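Long-range contacts in FACT complex subunit (Chaetomium thermophilum var. thermophilum, PDB 4KHB), which forms a heterodimer with Pob3N through this PH-like domain and, as part of the FACT histone chaperone, probably takes part in reorganizing nucleosomes: residues Lys32-Val37 and Pro46-Thr51; Asn50-Ala55 and Ile68-Pro73; Trp63-Ile68 and Ser95-Ser100. One frame throughout, in Å; residues are numbered along the deposited sequence.

Contact 1 of 3, residues Lys32-Val37 and Pro46-Thr51; sequences KNNTIV and PFHINT
The imidazole of H48 lies against the backbone of N34, whose carbonyl oxygen sits over the middle of one ring face, 3.6 Å from CG. The ring reaches this place because CG is anti to the backbone N (chi1 -164°), and N50 N, donating to ND1 at 3.1 Å near the ring plane, limits its rotation; ND1 is thus an acceptor. N34 O also takes the backbone N-H of I49, N to O 2.9 Å, so one carbonyl both lies over the ring face and accepts the N-H at the start of the 3-10 segment 49-51. Beside it the N34 amide rests on the branch methyl of I49, with OD1 3.2 Å from CG2. Cutting the H48 ring back to an alanine here is likely to leave N50 N without its side-chain acceptor and to open a gap beside the N34 carbonyl.

Further along, I36 and F47 form the hydrogen-bonded pair: F47 N gives to I36 O at 2.7 Å, almost in line with the carbonyl, and I36 N returns to F47 O at 3.0 Å. Their side chains share the opposite face of the sheet from T35, V37, P46 and H48, and I36 CG1 meets F47 CB. On the H48 side, T35 CG2 packs on P46 CB, while T35 OG1 turns back to N33 O and also bonds S11. F9 meets the H48 ring, and W108 of the Pob3N chain packs on F47. The 35-40/43-48 pair is an antiparallel beta hairpin of the PH-like fold; at the edge toward strand 28-30, N34 and T35 both face D30 in a G1 beta bulge.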
# COMPACT_ATOMS: atom_id res chain seq x y z
N LYS A 32 0.35 19.67 8.64
CA LYS A 32 -0.07 20.76 7.78
C LYS A 32 -1.38 20.48 7.08
O LYS A 32 -2.23 21.37 6.93
CB LYS A 32 1.00 21.00 6.71
CG LYS A 32 1.75 22.30 6.84
CD LYS A 32 0.84 23.46 7.12
CE LYS A 32 0.77 23.72 8.61
NZ LYS A 32 0.83 25.11 8.93
N ASN A 33 -1.55 19.24 6.66
CA ASN A 33 -2.71 18.84 5.90
C ASN A 33 -3.65 17.96 6.73
O ASN A 33 -4.54 17.31 6.18
CB ASN A 33 -2.26 18.14 4.62
CG ASN A 33 -1.55 19.09 3.66
OD1 ASN A 33 -2.11 20.10 3.24
ND2 ASN A 33 -0.29 18.78 3.35
N ASN A 34 -3.43 17.94 8.05
CA ASN A 34 -4.25 17.16 8.97
C ASN A 34 -4.28 15.70 8.57
O ASN A 34 -5.33 15.07 8.55
CB ASN A 34 -5.68 17.71 9.07
CG ASN A 34 -6.03 18.21 10.46
OD1 ASN A 34 -5.45 17.77 11.45
ND2 ASN A 34 -7.01 19.10 10.54
N THR A 35 -3.10 15.16 8.25
CA THR A 35 -3.04 13.85 7.62
C THR A 35 -1.80 13.09 8.09
O THR A 35 -0.74 13.67 8.32
CB THR A 35 -2.99 14.00 6.08
OG1 THR A 35 -4.15 14.70 5.62
CG2 THR A 35 -2.90 12.65 5.39
N ILE A 36 -1.96 11.78 8.25
CA ILE A 36 -0.83 10.88 8.45
C ILE A 36 -0.69 10.02 7.19
O ILE A 36 -1.68 9.72 6.52
CB ILE A 36 -0.99 9.99 9.71
CG1 ILE A 36 -2.02 8.88 9.49
CG2 ILE A 36 -1.39 10.84 10.90
CD1 ILE A 36 -2.07 7.86 10.61
N VAL A 37 0.54 9.65 6.86
CA VAL A 37 0.81 8.85 5.66
C VAL A 37 1.44 7.53 6.04
O VAL A 37 2.55 7.50 6.58
CB VAL A 37 1.72 9.60 4.67
CG1 VAL A 37 1.92 8.77 3.41
CG2 VAL A 37 1.15 10.96 4.32
N PRO A 46 -2.34 7.97 2.53
CA PRO A 46 -2.83 9.04 3.41
C PRO A 46 -4.06 8.62 4.20
O PRO A 46 -4.93 7.95 3.65
CB PRO A 46 -3.21 10.16 2.43
CG PRO A 46 -2.62 9.76 1.10
CD PRO A 46 -2.58 8.27 1.11
N PHE A 47 -4.12 9.01 5.47
CA PHE A 47 -5.34 8.88 6.26
C PHE A 47 -5.57 10.19 7.00
O PHE A 47 -4.71 10.65 7.76
CB PHE A 47 -5.24 7.71 7.23
CG PHE A 47 -5.31 6.36 6.57
CD1 PHE A 47 -6.54 5.79 6.25
CD2 PHE A 47 -4.16 5.65 6.26
CE1 PHE A 47 -6.62 4.55 5.64
CE2 PHE A 47 -4.23 4.41 5.65
CZ PHE A 47 -5.46 3.86 5.34
N HIS A 48 -6.73 10.79 6.78
CA HIS A 48 -7.05 12.08 7.38
C HIS A 48 -7.32 11.90 8.87
O HIS A 48 -7.77 10.84 9.30
CB HIS A 48 -8.26 12.70 6.68
CG HIS A 48 -8.43 14.17 6.96
ND1 HIS A 48 -9.01 14.65 8.11
CD2 HIS A 48 -8.10 15.25 6.22
CE1 HIS A 48 -9.03 15.97 8.07
NE2 HIS A 48 -8.48 16.36 6.93
N ILE A 49 -7.04 12.94 9.65
CA ILE A 49 -7.19 12.87 11.10
C ILE A 49 -8.65 12.68 11.55
O ILE A 49 -8.91 12.09 12.60
CB ILE A 49 -6.58 14.11 11.80
CG1 ILE A 49 -6.43 13.87 13.30
CG2 ILE A 49 -7.44 15.33 11.55
CD1 ILE A 49 -5.39 12.83 13.65
N ASN A 50 -9.58 13.16 10.73
CA ASN A 50 -11.01 13.04 11.03
C ASN A 50 -11.51 11.61 10.90
O ASN A 50 -12.68 11.31 11.17
CB ASN A 50 -11.82 13.97 10.13
CG ASN A 50 -11.57 15.44 10.42
OD1 ASN A 50 -10.94 15.79 11.42
ND2 ASN A 50 -12.06 16.31 9.55
N THR A 51 -10.62 10.73 10.46
CA THR A 51 -10.93 9.33 10.21
C THR A 51 -10.42 8.48 11.37
O THR A 51 -10.82 7.32 11.54
CB THR A 51 -10.32 8.90 8.84
OG1 THR A 51 -11.32 8.25 8.04
CG2 THR A 51 -9.15 7.96 9.03

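Contact 2 of 3, residues Asn50-Ala55 and Ile68-Pro73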
# COMPACT_ATOMS: atom_id res chain seq x y z
N ASN A 50 -9.58 13.16 10.73
CA ASN A 50 -11.01 13.04 11.03
C ASN A 50 -11.51 11.61 10.90
O ASN A 50 -12.68 11.31 11.17
CB ASN A 50 -11.82 13.97 10.13
CG ASN A 50 -11.57 15.44 10.42
OD1 ASN A 50 -10.94 15.79 11.42
ND2 ASN A 50 -12.06 16.31 9.55
N THR A 51 -10.62 10.73 10.46
CA THR A 51 -10.93 9.33 10.21
C THR A 51 -10.42 8.48 11.37
O THR A 51 -10.82 7.32 11.54
CB THR A 51 -10.32 8.90 8.84
OG1 THR A 51 -11.32 8.25 8.04
CG2 THR A 51 -9.15 7.96 9.03
N ILE A 52 -9.57 9.09 12.20
CA ILE A 52 -8.85 8.37 13.25
C ILE A 52 -9.48 8.51 14.64
O ILE A 52 -9.86 9.60 15.06
CB ILE A 52 -7.37 8.84 13.31
CG1 ILE A 52 -6.61 8.33 12.08
CG2 ILE A 52 -6.68 8.34 14.58
CD1 ILE A 52 -5.31 9.05 11.82
N LYS A 53 -9.61 7.38 15.33
CA LYS A 53 -10.13 7.33 16.70
C LYS A 53 -9.03 7.63 17.72
O LYS A 53 -9.08 8.63 18.43
CB LYS A 53 -10.75 5.96 16.98
CG LYS A 53 -11.52 5.87 18.29
CD LYS A 53 -12.24 4.54 18.39
CE LYS A 53 -13.38 4.61 19.39
NZ LYS A 53 -12.95 4.13 20.73
N ASN A 54 -8.03 6.75 17.78
CA ASN A 54 -6.89 6.95 18.67
C ASN A 54 -5.62 6.24 18.19
O ASN A 54 -5.67 5.46 17.23
CB ASN A 54 -7.23 6.49 20.09
CG ASN A 54 -7.77 5.07 20.14
OD1 ASN A 54 -7.15 4.13 19.64
ND2 ASN A 54 -8.94 4.90 20.76
N ALA A 55 -4.50 6.50 18.85
CA ALA A 55 -3.24 5.83 18.55
C ALA A 55 -2.54 5.41 19.84
O ALA A 55 -2.47 6.18 20.80
CB ALA A 55 -2.34 6.73 17.73
N ILE A 68 -3.03 2.11 15.32
CA ILE A 68 -3.94 3.20 15.00
C ILE A 68 -5.35 2.66 14.80
O ILE A 68 -5.59 1.83 13.92
CB ILE A 68 -3.48 3.94 13.73
CG1 ILE A 68 -2.07 4.52 13.94
CG2 ILE A 68 -4.46 5.04 13.37
CD1 ILE A 68 -1.34 4.86 12.65
N ASN A 69 -6.29 3.12 15.62
CA ASN A 69 -7.70 2.74 15.48
C ASN A 69 -8.49 3.81 14.75
O ASN A 69 -8.34 5.01 15.02
CB ASN A 69 -8.34 2.41 16.83
CG ASN A 69 -7.73 1.19 17.49
OD1 ASN A 69 -7.96 0.06 17.05
ND2 ASN A 69 -6.97 1.40 18.55
N PHE A 70 -9.34 3.38 13.82
CA PHE A 70 -10.09 4.32 13.00
C PHE A 70 -11.55 4.41 13.43
O PHE A 70 -12.07 3.52 14.11
CB PHE A 70 -10.01 3.88 11.54
CG PHE A 70 -8.62 3.93 10.97
CD1 PHE A 70 -8.14 5.10 10.40
CD2 PHE A 70 -7.79 2.82 11.00
CE1 PHE A 70 -6.87 5.17 9.87
CE2 PHE A 70 -6.51 2.88 10.48
CZ PHE A 70 -6.05 4.05 9.91
N LEU A 71 -12.23 5.49 13.03
CA LEU A 71 -13.65 5.64 13.32
C LEU A 71 -14.49 4.85 12.33
O LEU A 71 -14.36 5.00 11.11
CB LEU A 71 -14.04 7.12 13.31
CG LEU A 71 -13.37 7.95 14.40
CD1 LEU A 71 -13.48 9.44 14.12
CD2 LEU A 71 -13.97 7.62 15.75
N SER A 72 -15.34 3.98 12.87
CA SER A 72 -16.18 3.10 12.07
C SER A 72 -17.43 2.76 12.87
O SER A 72 -17.45 2.96 14.08
CB SER A 72 -15.42 1.81 11.72
OG SER A 72 -14.45 1.52 12.71
N PRO A 73 -18.48 2.28 12.19
CA PRO A 73 -19.66 1.79 12.90
C PRO A 73 -19.27 0.76 13.96
O PRO A 73 -18.62 -0.24 13.65
CB PRO A 73 -20.47 1.12 11.79
CG PRO A 73 -20.09 1.85 10.54
CD PRO A 73 -18.70 2.40 10.74
O HOH W 1 -14.17 7.28 9.42
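L71 reaches over the backbone of 50-53 just where the antiparallel pairing of 52-55 with 68-70 is broken by a classic beta bulge, in which K53 and N54 both face N69. N69 O takes both backbone N-H groups, K53 N at 2.7 Å and N54 N at a longer 3.3 Å. The extra residue shifts the register by one, and K53 CB points toward 68-73.

The two methyls of L71 divide the work of filling this side. CD1 touches both carbonyl oxygens, of N50 and I52, 3.6 Å from N50 O, while CD2 presses on CB and CG of K53, the two side chains crossing at about a right angle. The L71 backbone is held by its N-H, which gives a nearly straight bond to T51 O (2.7 Å).

The inner side is shaped by F70. The T51 methyl CG2 abuts the edge of the ring, 3.3 Å from CD1, and the flank of I52 leans in obliquely, CG1 lying 3.9 Å from CE1. I68 CG2 covers the rim of one ring face and also touches I52 CG1, so the phenyl has I68 on one face, the T51 methyl at its edge and I52 set obliquely. I36 packs on both I52 and I68, and N109 of the Pob3N chain bonds L71 O. At the other end, N54 and N69 run side by side with their amide planes almost perpendicular. N54 CG takes the position between backbone N and carbonyl carbon (chi1 53°), bringing OD1 to within 2.9 Å of N69 ND2, which donates in the plane of the N54 carbonyl.

Contact 3 of 3, residues Trp63-Ile68 and Ser95-Ser100; sequences WSFLRI and SLTFRS
W63 and R99 stack face to face: the guanidinium lies flat on the indole, planes 10° apart, with NH2 3.3 Å from CZ2. CZ stands 3.6 Å from the centroid of the six-membered ring, a cation-pi contact, and CD adds a CH-pi contact to the same face. R99 arrives there with CG between backbone N and carbonyl carbon (chi1 78°) and the chain then extended to NE. On the way its CB passes F65, 3.5 Å from CE2, while T97 CG2 meets that ring at its edge. R67 CD and CB pack against T97 OG1.

Behind these lies a regular antiparallel pairing. S64 and S100 exchange backbone bonds, S64 N to S100 O being only 2.6 Å, L66 and F98 do the same, and I68 N gives to L96 O with a weak return bond. On the buried face, I68 CD1 touches L96 CD1, and the helix 103-121 covers L66 and F98.

Residues 95-99 also pair with an antiparallel strand of the Pob3N chain, whose Q177 accepts from R99 NE. With its face on W63 and its NE toward Q177, the R99 guanidinium probably links strand 63-70 to the partner subunit by both cation-pi attraction and hydrogen bonding.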
# COMPACT_ATOMS: atom_id res chain seq x y z
N TRP A 63 10.91 -5.06 20.26
CA TRP A 63 10.01 -4.46 19.29
C TRP A 63 9.01 -3.52 19.96
O TRP A 63 8.46 -3.83 21.02
CB TRP A 63 9.25 -5.54 18.51
CG TRP A 63 10.13 -6.40 17.65
CD1 TRP A 63 10.55 -7.67 17.92
CD2 TRP A 63 10.69 -6.06 16.38
NE1 TRP A 63 11.34 -8.14 16.89
CE2 TRP A 63 11.44 -7.16 15.93
CE3 TRP A 63 10.63 -4.91 15.57
CZ2 TRP A 63 12.13 -7.16 14.72
CZ3 TRP A 63 11.31 -4.92 14.37
CH2 TRP A 63 12.05 -6.03 13.95
N SER A 64 8.76 -2.37 19.33
CA SER A 64 7.71 -1.47 19.78
C SER A 64 6.56 -1.51 18.79
O SER A 64 6.77 -1.75 17.60
CB SER A 64 8.24 -0.04 19.92
OG SER A 64 9.23 0.02 20.94
N PHE A 65 5.34 -1.27 19.26
CA PHE A 65 4.17 -1.39 18.40
C PHE A 65 3.31 -0.13 18.39
O PHE A 65 3.02 0.45 19.43
CB PHE A 65 3.32 -2.60 18.82
CG PHE A 65 3.97 -3.92 18.53
CD1 PHE A 65 4.90 -4.47 19.41
CD2 PHE A 65 3.64 -4.63 17.39
CE1 PHE A 65 5.49 -5.70 19.14
CE2 PHE A 65 4.22 -5.85 17.11
CZ PHE A 65 5.15 -6.39 17.99
N LEU A 66 2.91 0.27 17.19
CA LEU A 66 2.01 1.41 17.01
C LEU A 66 0.68 0.94 16.44
O LEU A 66 0.62 0.48 15.30
CB LEU A 66 2.63 2.43 16.05
CG LEU A 66 1.97 3.81 16.08
CD1 LEU A 66 2.21 4.52 17.40
CD2 LEU A 66 2.44 4.66 14.91
N ARG A 67 -0.37 1.03 17.24
CA ARG A 67 -1.70 0.69 16.75
C ARG A 67 -2.58 1.92 16.55
O ARG A 67 -2.83 2.68 17.50
CB ARG A 67 -2.40 -0.33 17.64
CG ARG A 67 -3.91 -0.32 17.49
CD ARG A 67 -4.47 -1.73 17.48
NE ARG A 67 -5.15 -2.06 18.73
CZ ARG A 67 -6.21 -2.86 18.81
NH1 ARG A 67 -6.73 -3.39 17.71
NH2 ARG A 67 -6.76 -3.12 19.99
N ILE A 68 -3.03 2.11 15.32
CA ILE A 68 -3.94 3.20 15.00
C ILE A 68 -5.35 2.66 14.80
O ILE A 68 -5.59 1.83 13.92
CB ILE A 68 -3.48 3.94 13.73
CG1 ILE A 68 -2.07 4.52 13.94
CG2 ILE A 68 -4.46 5.04 13.37
CD1 ILE A 68 -1.34 4.86 12.65
N SER A 95 -8.54 -0.82 11.87
CA SER A 95 -7.23 -0.59 12.49
C SER A 95 -6.10 -1.21 11.69
O SER A 95 -6.32 -2.11 10.87
CB SER A 95 -7.21 -1.14 13.91
OG SER A 95 -7.24 -2.55 13.91
N LEU A 96 -4.88 -0.73 11.93
CA LEU A 96 -3.67 -1.36 11.43
C LEU A 96 -2.54 -1.23 12.45
O LEU A 96 -2.49 -0.25 13.21
CB LEU A 96 -3.26 -0.82 10.06
CG LEU A 96 -3.43 0.66 9.73
CD1 LEU A 96 -2.33 1.47 10.37
CD2 LEU A 96 -3.46 0.87 8.23
N THR A 97 -1.64 -2.20 12.47
CA THR A 97 -0.55 -2.21 13.44
C THR A 97 0.82 -2.30 12.77
O THR A 97 1.04 -3.11 11.87
CB THR A 97 -0.71 -3.38 14.45
OG1 THR A 97 -1.85 -3.15 15.28
CG2 THR A 97 0.53 -3.51 15.33
N PHE A 98 1.73 -1.43 13.19
CA PHE A 98 3.11 -1.47 12.73
C PHE A 98 4.02 -1.86 13.88
O PHE A 98 3.65 -1.71 15.05
CB PHE A 98 3.56 -0.12 12.17
CG PHE A 98 2.87 0.30 10.91
CD1 PHE A 98 1.71 1.06 10.95
CD2 PHE A 98 3.40 -0.05 9.67
CE1 PHE A 98 1.08 1.45 9.78
CE2 PHE A 98 2.77 0.33 8.50
CZ PHE A 98 1.62 1.09 8.56
N ARG A 99 5.20 -2.36 13.55
CA ARG A 99 6.21 -2.66 14.56
C ARG A 99 7.55 -2.07 14.16
O ARG A 99 7.88 -2.00 12.97
CB ARG A 99 6.33 -4.17 14.81
CG ARG A 99 7.11 -4.92 13.75
CD ARG A 99 7.43 -6.34 14.19
NE ARG A 99 8.47 -6.94 13.35
CZ ARG A 99 8.99 -8.14 13.55
NH1 ARG A 99 8.58 -8.89 14.57
NH2 ARG A 99 9.94 -8.59 12.75
N SER A 100 8.31 -1.62 15.15
CA SER A 100 9.66 -1.12 14.91
C SER A 100 10.52 -1.24 16.17
O SER A 100 10.01 -1.55 17.25
CB SER A 100 9.62 0.34 14.45
OG SER A 100 10.92 0.89 14.38

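Overall arrangement
Contact 1 belongs to one sheet, contacts 2 and 3, which share strand 63-70, to the other, which continues into Pob3N. The sheets meet at I36, whose CD1 packs on I52 and I68, and at F47 against F70. Contacts 1 and 2 share N50 and T51, where the chain passes from one sheet to the other. Contact 1 is the most buried, its centre about 6 Å from that of the chain. Contact 2 is mixed, with apolar packing inside and an amide pair on its more exposed side. Contact 3, with its centre about 17 Å from that of contact 1, is regular in pairing, and its partly exposed face carries arginines at the subunit interface.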